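Local structure of conserved domain protein (Streptococcus pneumoniae, 2FI0) at residues N7-S12 / G74-L80; H22-I28 / T69-Y75. The protein is of unknown function but contains a small, largely helical domain of the DUF1858 family. All blocks are in the same frame, centred on the assembly; numbering follows the deposited sequence.

Contact 1 (N7-S12 / G74-L80)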
loop_
_atom_site.group_PDB
_atom_site.type_symbol
_atom_site.label_atom_id
_atom_site.label_comp_id
_atom_site.label_asym_id
_atom_site.label_seq_id
_atom_site.Cartn_x
_atom_site.Cartn_y
_atom_site.Cartn_z
ATOM N N ASN A 7 -1.071 7.671 -10.672
ATOM C CA ASN A 7 -0.993 6.307 -10.150
ATOM C C ASN A 7 0.397 5.919 -9.612
ATOM O O ASN A 7 0.846 4.803 -9.772
ATOM C CB ASN A 7 -1.525 5.304 -11.198
ATOM C CG ASN A 7 -3.003 5.542 -11.542
ATOM O OD1 ASN A 7 -3.881 5.440 -10.682
ATOM N ND2 ASN A 7 -3.271 5.901 -12.801
ATOM N N ILE A 8 1.041 6.861 -8.931
ATOM C CA ILE A 8 2.336 6.643 -8.300
ATOM C C ILE A 8 2.079 6.296 -6.831
ATOM O O ILE A 8 1.334 7.000 -6.150
ATOM C CB ILE A 8 3.228 7.908 -8.422
ATOM C CG1 ILE A 8 3.551 8.186 -9.894
ATOM C CG2 ILE A 8 4.503 7.774 -7.604
ATOM C CD1 ILE A 8 4.008 9.604 -10.136
ATOM N N ILE A 9 2.683 5.206 -6.368
ATOM C CA ILE A 9 2.539 4.743 -4.996
ATOM C C ILE A 9 3.903 4.716 -4.325
ATOM O O ILE A 9 4.838 4.108 -4.818
ATOM C CB ILE A 9 1.851 3.364 -4.926
ATOM C CG1 ILE A 9 0.395 3.520 -5.362
ATOM C CG2 ILE A 9 1.950 2.775 -3.492
ATOM C CD1 ILE A 9 -0.373 2.224 -5.508
ATOM N N ASP A 10 3.997 5.414 -3.204
ATOM C CA ASP A 10 5.212 5.485 -2.422
ATOM C C ASP A 10 5.068 4.473 -1.276
ATOM O O ASP A 10 4.153 4.574 -0.457
ATOM C CB ASP A 10 5.388 6.917 -1.903
ATOM C CG ASP A 10 6.760 7.165 -1.304
ATOM O OD1 ASP A 10 7.384 6.205 -0.810
ATOM O OD2 ASP A 10 7.211 8.334 -1.321
ATOM N N VAL A 11 5.959 3.484 -1.237
ATOM C CA VAL A 11 5.868 2.431 -0.229
ATOM C C VAL A 11 6.521 2.870 1.083
ATOM O O VAL A 11 6.530 2.114 2.046
ATOM C CB VAL A 11 6.472 1.069 -0.727
ATOM C CG1 VAL A 11 5.682 0.526 -1.906
ATOM C CG2 VAL A 11 7.956 1.194 -1.089
ATOM N N SER A 12 7.068 4.086 1.112
ATOM C CA SER A 12 7.763 4.592 2.290
ATOM C C SER A 12 6.957 5.556 3.142
ATOM O O SER A 12 7.465 6.022 4.143
ATOM C CB SER A 12 9.086 5.253 1.895
ATOM O OG SER A 12 8.880 6.538 1.336
ATOM N N GLY A 74 -1.592 -1.242 -12.653
ATOM C CA GLY A 74 -1.456 0.081 -13.266
ATOM C C GLY A 74 -0.622 1.110 -12.516
ATOM O O GLY A 74 -0.494 2.256 -12.966
ATOM N N TYR A 75 -0.029 0.720 -11.398
ATOM C CA TYR A 75 0.695 1.668 -10.568
ATOM C C TYR A 75 2.191 1.645 -10.835
ATOM O O TYR A 75 2.749 0.633 -11.220
ATOM C CB TYR A 75 0.403 1.413 -9.093
ATOM C CG TYR A 75 -1.057 1.585 -8.749
ATOM C CD1 TYR A 75 -1.566 2.837 -8.410
ATOM C CD2 TYR A 75 -1.928 0.506 -8.774
ATOM C CE1 TYR A 75 -2.905 3.005 -8.104
ATOM C CE2 TYR A 75 -3.266 0.661 -8.482
ATOM C CZ TYR A 75 -3.754 1.913 -8.147
ATOM O OH TYR A 75 -5.078 2.073 -7.833
ATOM N N GLU A 76 2.817 2.792 -10.618
ATOM C CA GLU A 76 4.251 2.926 -10.579
ATOM C C GLU A 76 4.687 3.084 -9.138
ATOM O O GLU A 76 4.171 3.930 -8.430
ATOM C CB GLU A 76 4.662 4.158 -11.384
ATOM C CG GLU A 76 6.011 4.026 -12.028
ATOM C CD GLU A 76 6.018 2.966 -13.133
ATOM O OE1 GLU A 76 5.203 3.077 -14.084
ATOM O OE2 GLU A 76 6.825 2.025 -13.021
ATOM N N VAL A 77 5.664 2.281 -8.713
ATOM C CA VAL A 77 6.052 2.228 -7.328
ATOM C C VAL A 77 7.338 3.004 -7.067
ATOM O O VAL A 77 8.290 2.887 -7.810
ATOM C CB VAL A 77 6.220 0.778 -6.895
ATOM C CG1 VAL A 77 6.653 0.703 -5.440
ATOM C CG2 VAL A 77 4.908 0.018 -7.117
ATOM N N ILE A 78 7.363 3.789 -5.994
ATOM C CA ILE A 78 8.572 4.509 -5.599
ATOM C C ILE A 78 8.823 4.283 -4.119
ATOM O O ILE A 78 8.006 3.673 -3.448
ATOM C CB ILE A 78 8.489 6.032 -5.934
ATOM C CG1 ILE A 78 7.392 6.739 -5.127
ATOM C CG2 ILE A 78 8.244 6.238 -7.438
ATOM C CD1 ILE A 78 7.397 8.248 -5.316
ATOM N N GLY A 79 9.958 4.766 -3.628
ATOM C CA GLY A 79 10.299 4.684 -2.214
ATOM C C GLY A 79 10.842 3.346 -1.733
ATOM O O GLY A 79 10.891 3.099 -0.528
ATOM N N LEU A 80 11.221 2.484 -2.671
ATOM C CA LEU A 80 11.875 1.197 -2.380
ATOM C C LEU A 80 13.260 1.377 -1.766
ATOM O O LEU A 80 13.893 2.411 -1.971
ATOM C CB LEU A 80 12.045 0.412 -3.692
ATOM C CG LEU A 80 11.021 -0.615 -4.211
ATOM C CD1 LEU A 80 9.868 -0.841 -3.300
ATOM C CD2 LEU A 80 10.527 -0.254 -5.588
#

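Contact 2 (H22-I28 / T69-Y75)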
loop_
_atom_site.group_PDB
_atom_site.type_symbol
_atom_site.label_atom_id
_atom_site.label_comp_id
_atom_site.label_asym_id
_atom_site.label_seq_id
_atom_site.Cartn_x
_atom_site.Cartn_y
_atom_site.Cartn_z
ATOM N N HIS A 22 -5.236 7.287 -3.281
ATOM C CA HIS A 22 -5.689 6.277 -4.241
ATOM C C HIS A 22 -6.739 5.331 -3.635
ATOM O O HIS A 22 -6.404 4.186 -3.306
ATOM C CB HIS A 22 -4.496 5.433 -4.708
ATOM C CG HIS A 22 -3.379 6.228 -5.308
ATOM N ND1 HIS A 22 -2.209 6.487 -4.629
ATOM C CD2 HIS A 22 -3.243 6.807 -6.526
ATOM C CE1 HIS A 22 -1.401 7.191 -5.400
ATOM N NE2 HIS A 22 -2.000 7.392 -6.560
ATOM N N PRO A 23 -8.006 5.790 -3.483
ATOM C CA PRO A 23 -9.036 4.933 -2.858
ATOM C C PRO A 23 -9.182 3.557 -3.525
ATOM O O PRO A 23 -9.406 2.563 -2.844
ATOM C CB PRO A 23 -10.333 5.754 -2.986
ATOM C CG PRO A 23 -9.906 7.169 -3.224
ATOM C CD PRO A 23 -8.517 7.126 -3.834
ATOM N N GLU A 24 -9.014 3.513 -4.841
ATOM C CA GLU A 24 -9.089 2.263 -5.628
ATOM C C GLU A 24 -8.015 1.224 -5.278
ATOM O O GLU A 24 -8.173 0.039 -5.589
ATOM C CB GLU A 24 -8.972 2.534 -7.139
ATOM C CG GLU A 24 -9.093 4.005 -7.587
ATOM C CD GLU A 24 -7.823 4.838 -7.301
ATOM O OE1 GLU A 24 -8.001 6.018 -6.880
ATOM O OE2 GLU A 24 -6.676 4.325 -7.500
ATOM N N VAL A 25 -6.910 1.652 -4.676
ATOM C CA VAL A 25 -5.837 0.715 -4.346
ATOM C C VAL A 25 -6.163 -0.137 -3.111
ATOM O O VAL A 25 -5.537 -1.169 -2.911
ATOM C CB VAL A 25 -4.472 1.433 -4.175
ATOM C CG1 VAL A 25 -4.310 1.994 -2.774
ATOM C CG2 VAL A 25 -3.308 0.479 -4.517
ATOM N N LEU A 26 -7.149 0.274 -2.306
ATOM C CA LEU A 26 -7.496 -0.469 -1.083
ATOM C C LEU A 26 -7.877 -1.930 -1.375
ATOM O O LEU A 26 -7.426 -2.841 -0.686
ATOM C CB LEU A 26 -8.623 0.234 -0.311
ATOM C CG LEU A 26 -9.046 -0.386 1.027
ATOM C CD1 LEU A 26 -7.854 -0.506 1.973
ATOM C CD2 LEU A 26 -10.166 0.419 1.664
ATOM N N GLU A 27 -8.679 -2.140 -2.413
ATOM C CA GLU A 27 -9.104 -3.478 -2.842
ATOM C C GLU A 27 -7.911 -4.399 -3.164
ATOM O O GLU A 27 -7.982 -5.624 -2.983
ATOM C CB GLU A 27 -9.993 -3.348 -4.079
ATOM C CG GLU A 27 -10.500 -4.668 -4.655
ATOM C CD GLU A 27 -11.316 -4.485 -5.932
ATOM O OE1 GLU A 27 -10.926 -3.649 -6.783
ATOM O OE2 GLU A 27 -12.339 -5.190 -6.084
ATOM N N ILE A 28 -6.825 -3.799 -3.646
ATOM C CA ILE A 28 -5.611 -4.537 -3.931
ATOM C C ILE A 28 -4.869 -4.853 -2.642
ATOM O O ILE A 28 -4.468 -5.989 -2.427
ATOM C CB ILE A 28 -4.690 -3.756 -4.891
ATOM C CG1 ILE A 28 -5.389 -3.570 -6.245
ATOM C CG2 ILE A 28 -3.375 -4.503 -5.059
ATOM C CD1 ILE A 28 -4.791 -2.489 -7.106
ATOM N N THR A 69 2.321 -6.860 -7.948
ATOM C CA THR A 69 0.862 -6.722 -7.921
ATOM C C THR A 69 0.440 -5.293 -8.250
ATOM O O THR A 69 -0.452 -5.071 -9.074
ATOM C CB THR A 69 0.295 -7.145 -6.556
ATOM O OG1 THR A 69 0.742 -8.469 -6.243
ATOM C CG2 THR A 69 -1.229 -7.126 -6.576
ATOM N N LEU A 70 1.106 -4.328 -7.629
ATOM C CA LEU A 70 0.805 -2.935 -7.889
ATOM C C LEU A 70 1.078 -2.550 -9.333
ATOM O O LEU A 70 0.237 -1.918 -9.969
ATOM C CB LEU A 70 1.558 -2.022 -6.913
ATOM C CG LEU A 70 1.063 -2.037 -5.457
ATOM C CD1 LEU A 70 2.022 -1.230 -4.560
ATOM C CD2 LEU A 70 -0.362 -1.501 -5.345
ATOM N N GLU A 71 2.240 -2.940 -9.866
ATOM C CA GLU A 71 2.540 -2.704 -11.284
ATOM C C GLU A 71 1.525 -3.369 -12.218
ATOM O O GLU A 71 1.096 -2.756 -13.170
ATOM C CB GLU A 71 3.957 -3.140 -11.619
ATOM C CG GLU A 71 5.015 -2.316 -10.902
ATOM C CD GLU A 71 6.432 -2.661 -11.331
ATOM O OE1 GLU A 71 6.710 -3.825 -11.700
ATOM O OE2 GLU A 71 7.288 -1.756 -11.281
ATOM N N ALA A 72 1.128 -4.603 -11.922
ATOM C CA ALA A 72 0.109 -5.321 -12.710
ATOM C C ALA A 72 -1.272 -4.659 -12.709
ATOM O O ALA A 72 -2.084 -4.957 -13.557
ATOM C CB ALA A 72 -0.037 -6.747 -12.204
ATOM N N ASN A 73 -1.551 -3.811 -11.728
ATOM C CA ASN A 73 -2.823 -3.104 -11.654
ATOM C C ASN A 73 -2.708 -1.619 -12.045
ATOM O O ASN A 73 -3.613 -0.830 -11.794
ATOM C CB ASN A 73 -3.416 -3.276 -10.261
ATOM C CG ASN A 73 -3.951 -4.680 -10.022
ATOM O OD1 ASN A 73 -5.063 -5.017 -10.452
ATOM N ND2 ASN A 73 -3.159 -5.513 -9.335
ATOM N N GLY A 74 -1.592 -1.242 -12.653
ATOM C CA GLY A 74 -1.456 0.081 -13.266
ATOM C C GLY A 74 -0.622 1.110 -12.516
ATOM O O GLY A 74 -0.494 2.256 -12.966
ATOM N N TYR A 75 -0.029 0.720 -11.398
ATOM C CA TYR A 75 0.695 1.668 -10.568
ATOM C C TYR A 75 2.191 1.645 -10.835
ATOM O O TYR A 75 2.749 0.633 -11.220
ATOM C CB TYR A 75 0.403 1.413 -9.093
ATOM C CG TYR A 75 -1.057 1.585 -8.749
ATOM C CD1 TYR A 75 -1.566 2.837 -8.410
ATOM C CD2 TYR A 75 -1.928 0.506 -8.774
ATOM C CE1 TYR A 75 -2.905 3.005 -8.104
ATOM C CE2 TYR A 75 -3.266 0.661 -8.482
ATOM C CZ TYR A 75 -3.754 1.913 -8.147
ATOM O OH TYR A 75 -5.078 2.073 -7.833
#

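Contact 1 (N7-S12 / G74-L80)
Strands 8-10 and 76-78 pair in parallel, I8 beside E76, I9 beside V77 and D10 beside I78, and their axes diverge by 28°. Four backbone hydrogen bonds form the ladder. E76 N gives to N7 O and I9 N to E76 O, the latter at 2.8 Å; I78 N gives to I9 O, and V11 N closes the row on I78 O. Between these rungs CA-H groups lean on the same carbonyls, as in Y75 CA to N7 O.

One face of the sheet carries I8, D10, E76 and I78. Here the I78 side chain spans two neighbours of the other strand: its CD1 meets I8 CG2 at 3.7 Å, while its CG1 lies 3.8 Å from D10 CB. CG1 of I78 stands between backbone N and carbonyl carbon (chi1 65°), which tips the branch toward the 8-10 strand. D10 uses OD1 for its own chain, accepting from S12 N at 2.9 Å in an Asx turn and from S12 OG at 2.6 Å, both from one face of the carboxylate. G79 passes close to this oxygen, its CA 3.6 Å from D10 OD1.

I9 and V77 point to the opposite face. At the Y75 end, I9 CD1 lies over one face of the tyrosine ring in a CH-pi arrangement whose modelled closeness is doubtful, while N7 O comes to the ring edge. The N7 amide stands nearly upright to that ring, 86° between planes, with OD1 3.7 Å from Y75 CE1. At the other end the V11 and V77 side chains cross at about a right angle, CG1 to CG1 3.7 Å, and V11 CG2 touches L80 CD1.

Helices cover the I9 and V77 face: L70 of helix 63-72 packs on I9 and V77, L52 of helix 52-59 on I9 and V11. Beyond the strand, K53 of helix 52-59 hydrogen-bonds through NZ to G79 O.

Contact 2 (H22-I28 / T69-Y75)
Y75 reaches from just beyond the end of helix 63-72 into a hollow formed by H22, E24, V25 and I28. V25 CG2 lies over one face of the ring, 4.2 Å from its centroid and offset toward the rim, and presses on L70 CD2 at 3.6 Å; with CG2 anti to the backbone N, this methyl sits in the corner where ring and leucine meet. At the ring's edge the H22 imidazole turns its face to Y75 in a T-shaped pair, planes at 84°. The phenol tip is held by E24: Y75 OH donates to the anti lone pair of E24 OE2 (2.8 Å), carboxylate and ring planes 14° apart.

The turn that launches the tyrosine is a Schellman motif with G74 at C-prime, Y75 N and G74 N returning to L70 O and E71 O. Within this turn N73 folds back, its amide held by ND2 bonding T69 O at 2.8 Å from above the carbonyl plane. N73 CB faces the 22-28 segment. I28 CD1 is the bump that fits against this CB, at 3.5 Å, and also reaches Y75 CE2 at 3.8 Å. Its other branch, CG2, slides past the methyl of T69, CG2 to CG2 at 3.7 Å.

In the fold
Both contacts turn on Y75, which follows the turn capping helix 63-72 in contact 2 and leads into strand 76-78 in contact 1. Along the chain contact 2 is nested within the loop that contact 1 closes. Each is partly buried, about 8 Å from the chain centre to the contact's centre, and they meet in a shared apolar core where I9 CD1 touches V25 CG2 and L70 CD2. Contact 1 buries more surface, 590 against 317 Å², and relies on backbone pairing between the chain's two strands. Contact 2 relies on side chains, with one phenol-carboxylate bond among aromatic and aliphatic packing. Toward the surface contact 1 exposes I78, and contact 2 E24 and N73.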